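Local coordinates for OsmC family protein (Rhodothermus marinus, PDB 5CML) that is a carboxyl esterase with an OsmC domain, here represented by its alpha/beta-hydrolase esterase domain, which probably cleaves carboxylic esters through a serine nucleophile, at residues A[29-34]-A[98-103]; A[35-40]-A[159-164]; A[55-60]-A[247-252]; A[195-200]-A[225-230]. All coordinates share one frame; numbering follows the deposited sequence.

In the fold
All four contacts reach the eight-stranded mixed sheet of the alpha/beta-hydrolase esterase domain. Interaction 1 uses strand 30-36, and interaction 2 the turn that follows it, their centres about 24 Å apart on opposite sides of the chain's centre. Interaction 3 lies about 10 Å from interaction 1, centre to centre, and the two are joined by pairing of strands 30-36 and 59-65. Along the chain, interactions 1, 2 and 3 cross one another, and interaction 4 is nested within the loop closed by interaction 3. Leu230 links interaction 4 to interaction 2. These two contacts flank the probable active site, whereas interactions 1 and 3 lie toward the other end of strand 30-36.

Interaction 1: A[29-34]-A[98-103]; sequences VAYALF and QYEPPA
Tyr31 carries most of this contact, its ring lying against the backbone and side chains of Tyr99 and Glu100. CB of Tyr99 sits over one face of the ring in a CH-pi contact, 3.8 Å from the Tyr31 centroid. Glu100 N lies above the same face, also offset toward the rim. The two tyrosine rings meet obliquely, with planes at 41°. The chi1 of Tyr31, -70°, sets CG beside the backbone N and turns the ring along the 99-100 loop.

The tight part is at the backbone. Ala103 N donates to Tyr31 O at 3.1 Å. CA of Pro102 also approaches Tyr31 O, at 3.3 Å, as a CA-H...O contact. A water takes the N-H of Tyr31 and donates to Pro101 O, so it bridges the strand and the loop. Beside this backbone bond, Ala30 CB meets Ala103 CB at 4.0 Å.

The solvent side is looser. The CB and CG of Glu100 lie along the Tyr31 ring, CB 3.7 Å from Tyr31 CD1, but the carboxylate leads away from it. Replacing Tyr31 with alanine would probably leave Tyr99 CB and the Glu100 methylenes without the ring they rest on.

The contact joins strand 30-36 to the loop that leaves helix 85-98 and enters strand 104-108. Leu33 and Pro102 pack on that helix. Ala32 and Leu33 lean on strand 104-108, strand 59-65 pairs along the other edge of strand 30-36, and Val252 of helix 234-252 covers Ala30 and Ala103.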
# COMPACT_ATOMS: atom_id res chain seq x y z
N VAL A 29 -8.05 -12.13 -12.76
CA VAL A 29 -9.09 -12.34 -11.77
C VAL A 29 -9.50 -10.99 -11.20
O VAL A 29 -10.66 -10.77 -10.86
CB VAL A 29 -8.63 -13.27 -10.64
CG1 VAL A 29 -7.45 -12.71 -9.92
CG2 VAL A 29 -9.76 -13.53 -9.65
N ALA A 30 -8.52 -10.10 -11.09
CA ALA A 30 -8.74 -8.75 -10.59
C ALA A 30 -7.48 -7.92 -10.82
O ALA A 30 -6.39 -8.48 -10.99
CB ALA A 30 -9.11 -8.74 -9.09
N TYR A 31 -7.65 -6.61 -10.83
CA TYR A 31 -6.53 -5.69 -10.80
C TYR A 31 -6.36 -5.19 -9.36
O TYR A 31 -7.35 -4.87 -8.69
CB TYR A 31 -6.74 -4.49 -11.75
CG TYR A 31 -6.66 -4.87 -13.21
CD1 TYR A 31 -7.73 -5.50 -13.84
CD2 TYR A 31 -5.52 -4.63 -13.95
CE1 TYR A 31 -7.66 -5.86 -15.17
CE2 TYR A 31 -5.43 -5.01 -15.27
CZ TYR A 31 -6.52 -5.61 -15.88
OH TYR A 31 -6.45 -5.98 -17.22
N ALA A 32 -5.11 -5.13 -8.91
CA ALA A 32 -4.77 -4.66 -7.57
C ALA A 32 -3.90 -3.44 -7.70
O ALA A 32 -3.01 -3.41 -8.54
CB ALA A 32 -4.05 -5.74 -6.77
N LEU A 33 -4.14 -2.44 -6.85
CA LEU A 33 -3.24 -1.31 -6.70
C LEU A 33 -2.41 -1.59 -5.47
O LEU A 33 -2.96 -1.90 -4.41
CB LEU A 33 -4.00 0.02 -6.54
CG LEU A 33 -3.15 1.24 -6.18
CD1 LEU A 33 -2.17 1.51 -7.32
CD2 LEU A 33 -4.00 2.49 -5.88
N PHE A 34 -1.10 -1.52 -5.63
CA PHE A 34 -0.17 -1.87 -4.56
C PHE A 34 0.73 -0.67 -4.29
O PHE A 34 1.72 -0.45 -5.00
CB PHE A 34 0.64 -3.11 -4.96
CG PHE A 34 1.55 -3.67 -3.90
CD1 PHE A 34 1.55 -3.21 -2.59
CD2 PHE A 34 2.42 -4.70 -4.23
CE1 PHE A 34 2.40 -3.77 -1.63
CE2 PHE A 34 3.27 -5.27 -3.29
CZ PHE A 34 3.26 -4.80 -1.98
N GLN A 98 -8.03 2.55 -18.18
CA GLN A 98 -7.25 1.77 -19.14
C GLN A 98 -7.31 0.27 -18.92
O GLN A 98 -7.01 -0.51 -19.85
CB GLN A 98 -5.78 2.23 -19.14
CG GLN A 98 -5.66 3.67 -19.62
CD GLN A 98 -4.27 4.09 -20.08
OE1 GLN A 98 -3.54 3.31 -20.70
NE2 GLN A 98 -3.92 5.34 -19.80
N TYR A 99 -7.76 -0.14 -17.73
CA TYR A 99 -7.85 -1.55 -17.38
C TYR A 99 -9.23 -1.77 -16.76
O TYR A 99 -10.23 -1.51 -17.41
CB TYR A 99 -6.66 -1.96 -16.49
CG TYR A 99 -5.38 -1.86 -17.31
CD1 TYR A 99 -5.01 -2.89 -18.17
CD2 TYR A 99 -4.59 -0.72 -17.28
CE1 TYR A 99 -3.90 -2.79 -18.95
CE2 TYR A 99 -3.46 -0.60 -18.09
CZ TYR A 99 -3.13 -1.64 -18.92
OH TYR A 99 -2.01 -1.57 -19.73
N GLU A 100 -9.30 -2.27 -15.53
CA GLU A 100 -10.55 -2.37 -14.81
C GLU A 100 -10.37 -1.66 -13.47
O GLU A 100 -9.26 -1.62 -12.96
CB GLU A 100 -10.96 -3.83 -14.58
CG GLU A 100 -11.12 -4.65 -15.86
CD GLU A 100 -12.41 -4.33 -16.60
OE1 GLU A 100 -13.38 -3.89 -15.95
OE2 GLU A 100 -12.43 -4.51 -17.84
N PRO A 101 -11.44 -1.10 -12.91
CA PRO A 101 -11.30 -0.52 -11.58
C PRO A 101 -10.73 -1.54 -10.61
O PRO A 101 -11.12 -2.73 -10.66
CB PRO A 101 -12.73 -0.13 -11.19
CG PRO A 101 -13.43 0.05 -12.51
CD PRO A 101 -12.82 -0.99 -13.42
N PRO A 102 -9.79 -1.11 -9.75
CA PRO A 102 -9.17 -2.14 -8.90
C PRO A 102 -10.15 -2.69 -7.87
O PRO A 102 -10.89 -1.95 -7.22
CB PRO A 102 -8.01 -1.40 -8.23
CG PRO A 102 -8.46 0.06 -8.24
CD PRO A 102 -9.22 0.22 -9.53
N ALA A 103 -10.13 -4.01 -7.72
CA ALA A 103 -10.98 -4.71 -6.78
C ALA A 103 -10.23 -4.98 -5.49
O ALA A 103 -10.84 -5.33 -4.50
CB ALA A 103 -11.48 -6.01 -7.38
O HOH W 1 -10.29 -5.38 -10.77

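Interaction 2: A[35-40]-A[159-164]; sequences AHCFTC and VDLGGR
Leu161 points its CD1 branch at two cysteines. That methyl lies 3.5 Å from Cys37 CB and 3.9 Å from Cys40 SG. The Leu161 chi1 of -55° turns CG away from the carbonyl carbon, and its extended chi2 carries CD1 forward between them.

Arg164 is turned differently. Its chain runs past the carbonyls of Thr39 and Cys40, then bends at chi3 (54°), which lays one face of the guanidinium over Thr39 O. NH1 is 3.0 Å from Thr39 O, but the angle is poor for a hydrogen bond. The methyl CG2 of Thr39 is also near NH1, and the two side chains cross at a slant.

The firm polar link is in the backbone. Arg164 N donates to Cys40 O at 2.8 Å, almost straight at 175° and on a lone pair. Gly163 CA makes a CA-H...O contact to the same oxygen. A CB on Gly163 would clash there.

An Asx turn at Asp160 shapes the loop between strands 156-159 and 166-169. The other segment leaves strand 30-36 in a short 3-10 turn. Leu161 touches Ser109, the probable nucleophile, while Phe166 of strand 166-169 backs Cys40 and Leu161. Phe38 packs on helix 45-56.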
# COMPACT_ATOMS: atom_id res chain seq x y z
N ALA A 35 0.37 0.10 -3.26
CA ALA A 35 1.14 1.27 -2.86
C ALA A 35 2.13 0.86 -1.79
O ALA A 35 1.73 0.36 -0.75
CB ALA A 35 0.24 2.34 -2.34
N HIS A 36 3.42 1.04 -2.04
CA HIS A 36 4.42 0.44 -1.17
C HIS A 36 5.63 1.33 -0.96
O HIS A 36 5.87 2.29 -1.72
CB HIS A 36 4.87 -0.89 -1.76
CG HIS A 36 5.69 -0.72 -2.99
ND1 HIS A 36 7.05 -0.55 -2.96
CD2 HIS A 36 5.32 -0.61 -4.29
CE1 HIS A 36 7.50 -0.38 -4.19
NE2 HIS A 36 6.47 -0.41 -5.02
N CYS A 37 6.43 0.97 0.05
CA CYS A 37 7.64 1.72 0.37
C CYS A 37 8.88 0.83 0.28
O CYS A 37 9.89 1.11 0.92
CB CYS A 37 7.53 2.32 1.77
SG CYS A 37 6.15 3.54 1.89
N PHE A 38 8.83 -0.23 -0.53
CA PHE A 38 9.96 -1.16 -0.59
C PHE A 38 11.14 -0.56 -1.33
O PHE A 38 12.25 -1.07 -1.25
CB PHE A 38 9.56 -2.47 -1.23
CG PHE A 38 8.63 -3.27 -0.40
CD1 PHE A 38 9.06 -3.82 0.80
CD2 PHE A 38 7.32 -3.45 -0.78
CE1 PHE A 38 8.20 -4.55 1.59
CE2 PHE A 38 6.45 -4.17 0.02
CZ PHE A 38 6.89 -4.73 1.19
N THR A 39 10.91 0.55 -2.03
CA THR A 39 11.98 1.26 -2.70
C THR A 39 13.02 1.81 -1.71
O THR A 39 14.14 2.13 -2.10
CB THR A 39 11.41 2.40 -3.55
OG1 THR A 39 10.21 1.94 -4.19
CG2 THR A 39 12.38 2.83 -4.61
N CYS A 40 12.65 1.87 -0.43
CA CYS A 40 13.57 2.22 0.67
C CYS A 40 14.69 1.20 0.87
O CYS A 40 15.71 1.52 1.47
CB CYS A 40 12.80 2.38 2.00
SG CYS A 40 11.72 3.82 2.03
N VAL A 159 10.96 11.25 5.44
CA VAL A 159 10.53 10.01 6.05
C VAL A 159 11.72 9.07 6.21
O VAL A 159 12.54 8.94 5.30
CB VAL A 159 9.45 9.29 5.20
CG1 VAL A 159 8.93 8.04 5.91
CG2 VAL A 159 8.30 10.22 4.87
N ASP A 160 11.78 8.39 7.35
CA ASP A 160 12.82 7.41 7.64
C ASP A 160 12.15 6.09 8.04
O ASP A 160 11.49 6.02 9.07
CB ASP A 160 13.73 7.94 8.74
CG ASP A 160 14.83 6.97 9.15
OD1 ASP A 160 15.06 5.93 8.48
OD2 ASP A 160 15.49 7.27 10.16
N LEU A 161 12.27 5.08 7.18
CA LEU A 161 11.76 3.73 7.46
C LEU A 161 12.91 2.75 7.68
O LEU A 161 12.73 1.53 7.57
CB LEU A 161 10.89 3.24 6.31
CG LEU A 161 9.72 4.13 5.90
CD1 LEU A 161 9.03 3.42 4.77
CD2 LEU A 161 8.78 4.37 7.07
N GLY A 162 14.09 3.28 7.97
CA GLY A 162 15.24 2.45 8.29
C GLY A 162 16.08 2.07 7.09
O GLY A 162 17.04 1.31 7.22
N GLY A 163 15.70 2.58 5.92
CA GLY A 163 16.49 2.39 4.71
C GLY A 163 16.81 3.74 4.09
O GLY A 163 17.22 4.67 4.78
N ARG A 164 16.62 3.84 2.78
CA ARG A 164 16.84 5.10 2.07
C ARG A 164 15.72 6.07 2.49
O ARG A 164 14.55 5.74 2.37
CB ARG A 164 16.83 4.89 0.56
CG ARG A 164 17.98 4.04 0.02
CD ARG A 164 17.59 3.37 -1.31
NE ARG A 164 17.10 4.33 -2.30
CZ ARG A 164 16.59 3.99 -3.48
NH1 ARG A 164 16.47 2.72 -3.84
NH2 ARG A 164 16.18 4.94 -4.32

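Interaction 3: A[55-60]-A[247-252]; sequences TTQGYA and WARRYV
Tyr59 reaches Ala248 and Val252 through its first torsion. A chi1 of -65° holds CG on the backbone-N side, away from the carbonyl carbon, and sends the ring toward the helix. The residues before it form a Schellman motif, with Gly58 at positive phi. In this alpha/beta-hydrolase fold the motif joins helix 45-56 to strand 59-65, next to the C-terminal helix 234-252.

The apolar part is small. CE2 of Tyr59 lies 4.0 Å from Val252 CG2, which comes at the ring obliquely. CB of Ala248 is also placed obliquely, 4.2 Å from Tyr59 CZ. The hydroxyl is pressed into the helix backbone. It hydrogen-bonds to Gly245 O, one turn before Arg249, so this buried polar atom has a partner. Gln57 is anchored in the same way, its NE2 bonding to Glu242 O. Two side chains from the helix-to-strand turn thus grip carbonyls of the C-terminal helix.

Arg249 bends at chi3 toward the same turn, but its NH2 is modelled too close to Gln57 O, and the placement of the guanidinium is doubtful. Within the C-terminal helix, Ala248 O accepts from both Tyr251 N and Val252 N. At the tyrosine tip, Arg249 N lies near the ring plane, 3.0 Å from Tyr59 OH, but at a poor angle for a hydrogen bond.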
# COMPACT_ATOMS: atom_id res chain seq x y z
N THR A 55 0.51 -12.46 -9.45
CA THR A 55 0.28 -12.78 -10.86
C THR A 55 0.17 -14.29 -11.12
O THR A 55 -0.58 -14.72 -12.00
CB THR A 55 1.37 -12.17 -11.78
OG1 THR A 55 2.67 -12.58 -11.38
CG2 THR A 55 1.30 -10.65 -11.77
N THR A 56 0.87 -15.08 -10.31
CA THR A 56 0.79 -16.54 -10.40
C THR A 56 -0.64 -17.02 -10.16
O THR A 56 -1.08 -18.03 -10.73
CB THR A 56 1.74 -17.17 -9.37
OG1 THR A 56 3.10 -16.95 -9.78
CG2 THR A 56 1.50 -18.69 -9.21
N GLN A 57 -1.36 -16.28 -9.32
CA GLN A 57 -2.74 -16.61 -8.98
C GLN A 57 -3.75 -15.93 -9.88
O GLN A 57 -4.96 -16.05 -9.67
CB GLN A 57 -3.02 -16.23 -7.52
CG GLN A 57 -2.26 -17.08 -6.54
CD GLN A 57 -2.69 -16.84 -5.12
OE1 GLN A 57 -3.87 -16.64 -4.85
NE2 GLN A 57 -1.74 -16.83 -4.21
N GLY A 58 -3.26 -15.20 -10.88
CA GLY A 58 -4.13 -14.62 -11.89
C GLY A 58 -4.45 -13.15 -11.73
O GLY A 58 -5.24 -12.59 -12.49
N TYR A 59 -3.84 -12.50 -10.74
CA TYR A 59 -4.05 -11.06 -10.54
C TYR A 59 -3.17 -10.23 -11.46
O TYR A 59 -2.09 -10.66 -11.85
CB TYR A 59 -3.73 -10.65 -9.10
CG TYR A 59 -4.62 -11.21 -8.04
CD1 TYR A 59 -4.38 -12.47 -7.49
CD2 TYR A 59 -5.67 -10.46 -7.52
CE1 TYR A 59 -5.18 -12.97 -6.48
CE2 TYR A 59 -6.48 -10.95 -6.52
CZ TYR A 59 -6.23 -12.21 -6.00
OH TYR A 59 -7.02 -12.72 -5.00
N ALA A 60 -3.64 -9.03 -11.79
CA ALA A 60 -2.77 -8.00 -12.33
C ALA A 60 -2.49 -7.04 -11.20
O ALA A 60 -3.38 -6.75 -10.41
CB ALA A 60 -3.42 -7.28 -13.54
N TRP A 247 -6.39 -15.22 -0.01
CA TRP A 247 -7.42 -14.58 0.79
C TRP A 247 -8.34 -13.72 -0.05
O TRP A 247 -9.55 -13.79 0.06
CB TRP A 247 -6.77 -13.76 1.89
CG TRP A 247 -7.71 -12.95 2.67
CD1 TRP A 247 -8.48 -13.38 3.73
CD2 TRP A 247 -8.02 -11.57 2.48
NE1 TRP A 247 -9.25 -12.33 4.20
CE2 TRP A 247 -8.97 -11.21 3.46
CE3 TRP A 247 -7.56 -10.60 1.59
CZ2 TRP A 247 -9.48 -9.92 3.57
CZ3 TRP A 247 -8.07 -9.31 1.71
CH2 TRP A 247 -9.02 -8.99 2.68
N ALA A 248 -7.77 -12.89 -0.90
CA ALA A 248 -8.56 -11.93 -1.62
C ALA A 248 -9.44 -12.57 -2.68
O ALA A 248 -10.43 -11.98 -3.10
CB ALA A 248 -7.66 -10.85 -2.25
N ARG A 249 -9.11 -13.78 -3.12
CA ARG A 249 -9.88 -14.46 -4.14
C ARG A 249 -11.34 -14.68 -3.70
O ARG A 249 -12.24 -14.72 -4.54
CB ARG A 249 -9.22 -15.80 -4.49
CG ARG A 249 -9.79 -16.46 -5.70
CD ARG A 249 -9.12 -17.79 -5.93
NE ARG A 249 -7.83 -17.57 -6.55
CZ ARG A 249 -7.68 -17.29 -7.85
NH1 ARG A 249 -8.74 -17.21 -8.64
NH2 ARG A 249 -6.48 -17.09 -8.35
N ARG A 250 -11.57 -14.79 -2.39
CA ARG A 250 -12.92 -14.95 -1.84
C ARG A 250 -13.82 -13.76 -2.20
O ARG A 250 -15.05 -13.90 -2.32
CB ARG A 250 -12.85 -15.11 -0.32
CG ARG A 250 -14.20 -15.32 0.41
CD ARG A 250 -14.88 -16.60 -0.05
NE ARG A 250 -16.17 -16.86 0.60
CZ ARG A 250 -17.33 -16.36 0.19
NH1 ARG A 250 -17.39 -15.56 -0.88
NH2 ARG A 250 -18.45 -16.66 0.84
N TYR A 251 -13.20 -12.61 -2.41
CA TYR A 251 -13.93 -11.33 -2.48
C TYR A 251 -13.91 -10.64 -3.83
O TYR A 251 -14.81 -9.85 -4.14
CB TYR A 251 -13.37 -10.37 -1.43
CG TYR A 251 -13.42 -10.99 -0.06
CD1 TYR A 251 -14.64 -11.29 0.52
CD2 TYR A 251 -12.26 -11.29 0.63
CE1 TYR A 251 -14.70 -11.87 1.77
CE2 TYR A 251 -12.30 -11.87 1.88
CZ TYR A 251 -13.52 -12.17 2.43
OH TYR A 251 -13.57 -12.75 3.66
N VAL A 252 -12.87 -10.90 -4.61
CA VAL A 252 -12.71 -10.21 -5.89
C VAL A 252 -13.32 -11.04 -7.02
O VAL A 252 -13.65 -10.49 -8.07
CB VAL A 252 -11.23 -9.91 -6.23
CG1 VAL A 252 -10.57 -9.10 -5.14
CG2 VAL A 252 -10.44 -11.20 -6.52

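Interaction 4: A[195-200]-A[225-230]; sequences FHSPTD and DQADHL
Asp200 and His229 are joined by a nearly straight hydrogen bond. His229 ND1 donates to Asp200 OD2 at 2.8 Å with an angle of 165°. The donor meets the syn lone pair of OD2, and OD2 lies in the imidazole plane, at its edge. The carboxylate is turned 56° from the ring. CG of His229 is trans to its backbone N (chi1 -173°), which carries ND1 to the aspartate. Asp200 OD1 takes the backbone N-H groups of Ile202 and Val203, so both oxygens are held. An alanine in place of Asp200 would remove the acceptor of His229 ND1 and is likely to set the imidazole free to turn.

A second group of bonds runs from hydroxyls to carbonyls. Ser197 OG donates to Ala227 O at 2.6 Å, tilted from the carbonyl plane. The same OG accepts from Thr199 N, an ST turn at the head of the type I turn from Ser197 to Asp200. A water links Thr199 OG1 with Gln226 O.

Close carbon contacts make up the rest. CD of Pro198 lies 3.2 Å from Asp225 O, and the Thr199 methyl CG2 faces the amide end of Gln226.

His229 NE2 bonds to Ser109 OG, so the arrangement is consistent with a Ser109-His229-Asp200 catalytic triad on a nucleophile elbow. With ND1 held by Asp200 and NE2 at the serine, the carboxylate probably orients the histidine as the serine's general base.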
# COMPACT_ATOMS: atom_id res chain seq x y z
N PHE A 195 -1.21 -7.65 7.68
CA PHE A 195 0.04 -8.36 7.92
C PHE A 195 0.93 -7.49 8.78
O PHE A 195 1.04 -6.29 8.52
CB PHE A 195 0.81 -8.64 6.63
CG PHE A 195 0.14 -9.59 5.68
CD1 PHE A 195 0.41 -10.94 5.73
CD2 PHE A 195 -0.67 -9.12 4.66
CE1 PHE A 195 -0.17 -11.82 4.80
CE2 PHE A 195 -1.24 -9.97 3.75
CZ PHE A 195 -0.99 -11.33 3.82
N HIS A 196 1.61 -8.07 9.77
CA HIS A 196 2.56 -7.30 10.55
C HIS A 196 3.53 -8.22 11.24
O HIS A 196 3.14 -9.28 11.73
CB HIS A 196 1.84 -6.46 11.59
CG HIS A 196 2.48 -5.13 11.87
ND1 HIS A 196 1.84 -3.94 11.61
CD2 HIS A 196 3.67 -4.81 12.44
CE1 HIS A 196 2.62 -2.93 11.98
NE2 HIS A 196 3.73 -3.43 12.49
N SER A 197 4.79 -7.80 11.33
CA SER A 197 5.79 -8.54 12.08
C SER A 197 5.84 -8.12 13.53
O SER A 197 5.94 -6.92 13.83
CB SER A 197 7.16 -8.35 11.49
OG SER A 197 8.11 -8.94 12.33
N PRO A 198 5.82 -9.10 14.44
CA PRO A 198 5.95 -8.73 15.86
C PRO A 198 7.30 -8.10 16.13
O PRO A 198 7.42 -7.36 17.09
CB PRO A 198 5.77 -10.06 16.60
CG PRO A 198 5.83 -11.11 15.60
CD PRO A 198 5.53 -10.53 14.26
N THR A 199 8.29 -8.36 15.28
CA THR A 199 9.64 -7.84 15.49
C THR A 199 9.92 -6.58 14.64
O THR A 199 11.06 -6.15 14.53
CB THR A 199 10.72 -8.92 15.18
OG1 THR A 199 10.61 -9.36 13.83
CG2 THR A 199 10.53 -10.11 16.09
N ASP A 200 8.87 -5.97 14.09
CA ASP A 200 9.00 -4.73 13.34
C ASP A 200 9.55 -3.63 14.24
O ASP A 200 8.98 -3.32 15.29
CB ASP A 200 7.63 -4.34 12.75
CG ASP A 200 7.71 -3.25 11.66
OD1 ASP A 200 8.53 -2.31 11.76
OD2 ASP A 200 6.90 -3.33 10.70
N ASP A 225 6.10 -13.12 11.91
CA ASP A 225 7.13 -13.77 12.76
C ASP A 225 8.39 -12.90 12.96
O ASP A 225 8.36 -11.96 13.75
CB ASP A 225 7.47 -15.14 12.17
CG ASP A 225 8.29 -15.99 13.10
OD1 ASP A 225 8.46 -15.62 14.29
OD2 ASP A 225 8.74 -17.07 12.63
N GLN A 226 9.48 -13.20 12.25
CA GLN A 226 10.76 -12.50 12.45
C GLN A 226 11.11 -11.53 11.32
O GLN A 226 12.25 -11.07 11.20
CB GLN A 226 11.90 -13.52 12.59
CG GLN A 226 11.79 -14.49 13.75
CD GLN A 226 11.86 -13.81 15.10
OE1 GLN A 226 10.99 -14.00 15.95
NE2 GLN A 226 12.91 -13.04 15.33
N ALA A 227 10.15 -11.22 10.47
CA ALA A 227 10.40 -10.33 9.35
C ALA A 227 10.69 -8.90 9.82
O ALA A 227 10.27 -8.48 10.91
CB ALA A 227 9.21 -10.32 8.42
N ASP A 228 11.44 -8.17 9.00
CA ASP A 228 11.61 -6.76 9.26
C ASP A 228 10.61 -5.94 8.45
O ASP A 228 9.84 -6.47 7.66
CB ASP A 228 13.06 -6.32 9.00
CG ASP A 228 13.53 -6.57 7.58
OD1 ASP A 228 12.73 -6.94 6.72
OD2 ASP A 228 14.74 -6.41 7.35
N HIS A 229 10.57 -4.65 8.74
CA HIS A 229 9.58 -3.75 8.16
C HIS A 229 9.58 -3.76 6.63
O HIS A 229 8.52 -3.67 5.99
CB HIS A 229 9.83 -2.35 8.69
CG HIS A 229 8.78 -1.35 8.31
ND1 HIS A 229 7.48 -1.43 8.75
CD2 HIS A 229 8.84 -0.26 7.50
CE1 HIS A 229 6.78 -0.44 8.23
NE2 HIS A 229 7.58 0.29 7.48
N LEU A 230 10.76 -3.87 6.05
CA LEU A 230 10.91 -3.82 4.59
C LEU A 230 11.00 -5.20 3.91
O LEU A 230 11.27 -5.29 2.72
CB LEU A 230 12.15 -2.99 4.27
CG LEU A 230 12.09 -1.54 4.75
CD1 LEU A 230 13.38 -0.81 4.42
CD2 LEU A 230 10.89 -0.81 4.16
O HOH W 2 13.03 -8.85 12.32